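Long-range contacts in formylmethanofuran--tetrahydromethanopterin formyltransferase (Methanosarcina barkeri, PDB 1M5S), which catalyses the reversible transfer of a formyl group from formylmethanofuran to tetrahydromethanopterin, an early step of methanogenesis from carbon dioxide: residues A36-T41 with A54-L59; F43-I48 with P196-I201. One frame throughout, in Å; residues are numbered along the deposited sequence.

Contact 1. Residues A36-T41 with A54-L59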
loop_
_atom_site.group_PDB
_atom_site.type_symbol
_atom_site.label_atom_id
_atom_site.label_comp_id
_atom_site.label_asym_id
_atom_site.label_seq_id
_atom_site.Cartn_x
_atom_site.Cartn_y
_atom_site.Cartn_z
ATOM N N ALA A 36 -4.576 -3.022 12.407
ATOM C CA ALA A 36 -5.389 -3.029 13.630
ATOM C C ALA A 36 -6.337 -1.832 13.706
ATOM O O ALA A 36 -7.524 -1.990 13.975
ATOM C CB ALA A 36 -4.483 -3.043 14.853
ATOM N N ALA A 37 -5.799 -0.645 13.448
ATOM C CA ALA A 37 -6.572 0.590 13.483
ATOM C C ALA A 37 -7.699 0.577 12.472
ATOM O O ALA A 37 -8.767 1.116 12.723
ATOM C CB ALA A 37 -5.663 1.777 13.224
ATOM N N THR A 38 -7.449 -0.032 11.321
ATOM C CA THR A 38 -8.434 -0.093 10.253
ATOM C C THR A 38 -9.567 -1.057 10.597
ATOM O O THR A 38 -10.743 -0.717 10.464
ATOM C CB THR A 38 -7.769 -0.520 8.928
ATOM O OG1 THR A 38 -6.767 0.447 8.575
ATOM C CG2 THR A 38 -8.801 -0.613 7.809
ATOM N N GLU A 39 -9.200 -2.263 11.026
ATOM C CA GLU A 39 -10.166 -3.265 11.456
ATOM C C GLU A 39 -11.051 -2.713 12.578
ATOM O O GLU A 39 -12.274 -2.829 12.527
ATOM C CB GLU A 39 -9.423 -4.517 11.934
ATOM C CG GLU A 39 -10.321 -5.653 12.387
ATOM C CD GLU A 39 -11.161 -6.243 11.264
ATOM O OE1 GLU A 39 -10.636 -6.432 10.146
ATOM O OE2 GLU A 39 -12.340 -6.570 11.516
ATOM N N ALA A 40 -10.434 -1.972 13.491
ATOM C CA ALA A 40 -11.109 -1.478 14.688
ATOM C C ALA A 40 -12.045 -0.297 14.427
ATOM O O ALA A 40 -12.891 0.014 15.268
ATOM C CB ALA A 40 -10.079 -1.098 15.743
ATOM N N THR A 41 -11.865 0.378 13.292
ATOM C CA THR A 41 -12.659 1.561 12.961
ATOM C C THR A 41 -13.499 1.366 11.705
ATOM O O THR A 41 -14.089 2.315 11.195
ATOM C CB THR A 41 -11.771 2.805 12.763
ATOM O OG1 THR A 41 -10.790 2.536 11.754
ATOM C CG2 THR A 41 -11.076 3.187 14.067
ATOM N N ALA A 54 -16.195 6.120 13.487
ATOM C CA ALA A 54 -14.803 5.895 13.840
ATOM C C ALA A 54 -13.869 6.105 12.655
ATOM O O ALA A 54 -14.281 6.062 11.494
ATOM C CB ALA A 54 -14.639 4.487 14.405
ATOM N N GLY A 55 -12.600 6.332 12.957
ATOM C CA GLY A 55 -11.623 6.476 11.900
ATOM C C GLY A 55 -10.240 6.780 12.424
ATOM O O GLY A 55 -10.032 7.024 13.621
ATOM N N ILE A 56 -9.286 6.785 11.505
ATOM C CA ILE A 56 -7.910 7.077 11.848
ATOM C C ILE A 56 -7.712 8.588 11.868
ATOM O O ILE A 56 -8.134 9.295 10.960
ATOM C CB ILE A 56 -6.956 6.406 10.839
ATOM C CG1 ILE A 56 -6.980 4.890 11.050
ATOM C CG2 ILE A 56 -5.532 6.960 10.993
ATOM C CD1 ILE A 56 -6.481 4.119 9.875
ATOM N N GLU A 57 -7.145 9.077 12.965
ATOM C CA GLU A 57 -6.913 10.503 13.164
ATOM C C GLU A 57 -5.595 10.887 12.500
ATOM O O GLU A 57 -5.523 11.839 11.722
ATOM C CB GLU A 57 -6.871 10.801 14.672
ATOM C CG GLU A 57 -6.569 12.246 15.034
ATOM C CD GLU A 57 -6.317 12.443 16.504
ATOM O OE1 GLU A 57 -7.089 11.902 17.316
ATOM O OE2 GLU A 57 -5.331 13.128 16.847
ATOM N N ARG A 58 -4.557 10.136 12.828
ATOM C CA ARG A 58 -3.211 10.346 12.281
ATOM C C ARG A 58 -2.249 9.284 12.814
ATOM O O ARG A 58 -2.510 8.644 13.844
ATOM C CB ARG A 58 -2.690 11.726 12.691
ATOM C CG ARG A 58 -2.464 11.858 14.199
ATOM C CD ARG A 58 -1.190 12.631 14.549
ATOM N NE ARG A 58 -1.083 12.948 15.982
ATOM C CZ ARG A 58 0.032 12.774 16.705
ATOM N NH1 ARG A 58 1.148 12.285 16.147
ATOM N NH2 ARG A 58 0.132 13.063 18.010
ATOM N N LEU A 59 -1.195 9.035 12.049
ATOM C CA LEU A 59 -0.143 8.111 12.445
ATOM C C LEU A 59 0.646 8.667 13.621
ATOM O O LEU A 59 0.858 9.872 13.711
ATOM C CB LEU A 59 0.793 7.874 11.260
ATOM C CG LEU A 59 0.460 6.807 10.216
ATOM C CD1 LEU A 59 -1.028 6.624 10.074
ATOM C CD2 LEU A 59 1.085 7.214 8.894
#
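Ala-54 opens the strand side of this contact by resting its methyl against Thr-41, at the end of segment 36-41, in a helix-on-sheet packing of the alpha/beta sandwich. The two short segments run nearly antiparallel, at 150°, and their axes come within 7.6 Å. Ala-54 CB lies 3.7 Å from Thr-41 CB and almost as close to the CG2 methyl, so the threonine presents its branched carbon and methyl to the strand. Its hydroxyl sits between backbone N and carbonyl carbon (chi1 56°), which turns OG1 back to the helix. There it donates to Ala-37 O at 2.7 Å, with a C=O...OG1 angle of 146°. An alanine in place of Thr-41 is likely to open a gap beside Ala-54 where CG2 packs and leave Ala-37 O without this donor. Gly-55 follows, and its amide N is 3.6 Å from Thr-41 CB, so the threonine here meets backbone, which pairs with Gln-75 of strand 71-78. Ile-56 then carries the contact towards the start of segment 36-41. Its CG1, anti to its own carbonyl carbon, swings towards the helix and meets Ala-37 CB at 4.0 Å. Both residues also pack on Val-72, and Ile-56 touches Leu-34 one turn earlier in the helix. Farther out, the isoleucine side chain passes Thr-38 at a slant, and CD1 lies 3.9 Å from Thr-38 OG1, a hydroxyl hydrogen-bonded to Leu-34 O.

Contact 2. Residues F43-I48 with P196-I201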
loop_
_atom_site.group_PDB
_atom_site.type_symbol
_atom_site.label_atom_id
_atom_site.label_comp_id
_atom_site.label_asym_id
_atom_site.label_seq_id
_atom_site.Cartn_x
_atom_site.Cartn_y
_atom_site.Cartn_z
ATOM N N PHE A 43 -16.792 -0.512 9.613
ATOM C CA PHE A 43 -18.230 -0.557 9.895
ATOM C C PHE A 43 -18.645 0.554 10.871
ATOM O O PHE A 43 -19.323 0.310 11.867
ATOM C CB PHE A 43 -18.610 -1.942 10.443
ATOM C CG PHE A 43 -20.100 -2.188 10.518
ATOM C CD1 PHE A 43 -20.969 -1.547 9.641
ATOM C CD2 PHE A 43 -20.624 -3.078 11.449
ATOM C CE1 PHE A 43 -22.341 -1.791 9.688
ATOM C CE2 PHE A 43 -21.999 -3.330 11.502
ATOM C CZ PHE A 43 -22.857 -2.682 10.617
ATOM N N ALA A 44 -18.200 1.775 10.588
ATOM C CA ALA A 44 -18.456 2.923 11.474
ATOM C C ALA A 44 -18.320 4.248 10.716
ATOM O O ALA A 44 -17.445 5.072 11.018
ATOM C CB ALA A 44 -17.444 2.926 12.624
ATOM N N THR A 45 -19.193 4.437 9.728
ATOM C CA THR A 45 -19.224 5.666 8.933
ATOM C C THR A 45 -20.181 6.716 9.511
ATOM O O THR A 45 -19.910 7.917 9.421
ATOM C CB THR A 45 -19.601 5.384 7.440
ATOM O OG1 THR A 45 -20.920 4.832 7.360
ATOM C CG2 THR A 45 -18.611 4.409 6.804
ATOM N N SER A 46 -21.203 6.253 10.234
ATOM C CA SER A 46 -22.292 7.113 10.712
ATOM C C SER A 46 -23.095 6.422 11.820
ATOM O O SER A 46 -23.665 5.355 11.588
ATOM C CB SER A 46 -23.224 7.475 9.539
ATOM O OG SER A 46 -24.276 8.339 9.943
ATOM N N VAL A 47 -23.177 7.058 12.996
ATOM C CA VAL A 47 -23.873 6.488 14.169
ATOM C C VAL A 47 -25.383 6.397 13.951
ATOM O O VAL A 47 -26.124 5.888 14.794
ATOM C CB VAL A 47 -23.639 7.326 15.464
ATOM C CG1 VAL A 47 -22.242 7.095 16.002
ATOM C CG2 VAL A 47 -23.855 8.805 15.191
ATOM N N ILE A 48 -25.825 6.864 12.792
ATOM C CA ILE A 48 -27.235 6.929 12.481
ATOM C C ILE A 48 -27.704 5.597 11.841
ATOM O O ILE A 48 -28.892 5.424 11.542
ATOM C CB ILE A 48 -27.500 8.187 11.586
ATOM C CG1 ILE A 48 -28.401 9.171 12.336
ATOM C CG2 ILE A 48 -28.077 7.794 10.226
ATOM C CD1 ILE A 48 -27.704 10.444 12.775
ATOM N N PRO A 196 -14.800 9.804 8.897
ATOM C CA PRO A 196 -15.247 8.436 9.184
ATOM C C PRO A 196 -15.799 7.641 7.996
ATOM O O PRO A 196 -16.008 6.429 8.098
ATOM C CB PRO A 196 -16.309 8.637 10.273
ATOM C CG PRO A 196 -16.817 10.015 10.030
ATOM C CD PRO A 196 -15.590 10.792 9.653
ATOM N N PHE A 197 -16.091 8.310 6.886
ATOM C CA PHE A 197 -16.708 7.622 5.755
ATOM C C PHE A 197 -15.697 6.765 4.987
ATOM O O PHE A 197 -14.518 6.764 5.328
ATOM C CB PHE A 197 -17.400 8.638 4.844
ATOM C CG PHE A 197 -18.875 8.772 5.116
ATOM C CD1 PHE A 197 -19.326 9.376 6.290
ATOM C CD2 PHE A 197 -19.808 8.199 4.257
ATOM C CE1 PHE A 197 -20.683 9.395 6.604
ATOM C CE2 PHE A 197 -21.166 8.214 4.563
ATOM C CZ PHE A 197 -21.603 8.811 5.740
ATOM N N PRO A 198 -16.167 5.900 4.064
ATOM C CA PRO A 198 -15.242 4.972 3.394
ATOM C C PRO A 198 -14.135 5.687 2.625
ATOM O O PRO A 198 -14.396 6.399 1.656
ATOM C CB PRO A 198 -16.150 4.178 2.462
ATOM C CG PRO A 198 -17.506 4.257 3.119
ATOM C CD PRO A 198 -17.560 5.654 3.648
ATOM N N GLY A 199 -12.896 5.485 3.070
ATOM C CA GLY A 199 -11.771 6.223 2.518
ATOM C C GLY A 199 -11.792 7.684 2.928
ATOM O O GLY A 199 -11.070 8.503 2.361
ATOM N N GLY A 200 -12.623 8.003 3.919
ATOM C CA GLY A 200 -12.787 9.373 4.366
ATOM C C GLY A 200 -13.798 10.156 3.548
ATOM O O GLY A 200 -13.984 11.356 3.768
ATOM N N ILE A 201 -14.466 9.481 2.616
ATOM C CA ILE A 201 -15.199 10.165 1.551
ATOM C C ILE A 201 -16.667 9.736 1.432
ATOM O O ILE A 201 -16.977 8.547 1.320
ATOM C CB ILE A 201 -14.484 9.975 0.177
ATOM C CG1 ILE A 201 -13.056 10.525 0.248
ATOM C CG2 ILE A 201 -15.256 10.694 -0.926
ATOM C CD1 ILE A 201 -12.146 10.038 -0.865
#
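Thr-45 sits against three consecutive residues, Pro-196, Phe-197 and Pro-198, and gives up far more surface than any other residue here. The contact joins two loops, one between helix 30-41 and strand 53-60, the other leading out of strand 193-194 in the part of the chain matching the FTR proximal lobe. Thr-45 CB stands directly above the Phe-197 ring, 4.0 Å from its centroid and only 4° off the normal, a CH-pi contact over the face. The backbone joins in: Thr-45 O lies 3.3 Å from Phe-197 CE1, above the ring plane on the same side as CB. With CG2 anti to the carbonyl carbon and OG1 between N and C (chi1 63°), the methyl is directed to the proline side, where it lies 3.6 Å from Pro-198 CD; the two side chains cross at about a right angle. Pro-196 contributes twice. Its carbonyl O accepts a CA-H...O contact from Thr-45 CA at 3.4 Å, with 154° at the hydrogen, while its CB lies 3.8 Å from Ala-44 O. The Thr-45 hydroxyl is hydrogen-bonded to Gln-94 O of the second subunit, whose Thr-98 and Cys-95 pack on Phe-197 and Pro-198. Fit between the loops therefore rests on carbon surfaces, an aromatic face and weak CH...O polarity, while the hydroxyl of Thr-45 makes its hydrogen bond to the second subunit.

How the contacts relate
Both contacts are buried, with centres about 11 Å apart, and each touches the second subunit. They share a route along the chain: contact 1 packs segment 36-41 of helix 30-41 on strand 53-60, while contact 2 uses the loop joining these two elements and brings in a distant loop, 148 residues on. Ala-54 bridges them, its N probably hydrogen-bonded to Ala-44 O at 3.0 Å and its O packed against Pro-196. Contact 1 is regular helix-to-sheet packing of alanine, isoleucine and threonine side chains; contact 2, between irregular loops, relies on prolines, an aromatic ring and backbone carbonyls. Each turns on a threonine whose hydroxyl bonds a carbonyl, local in contact 1, intersubunit in contact 2.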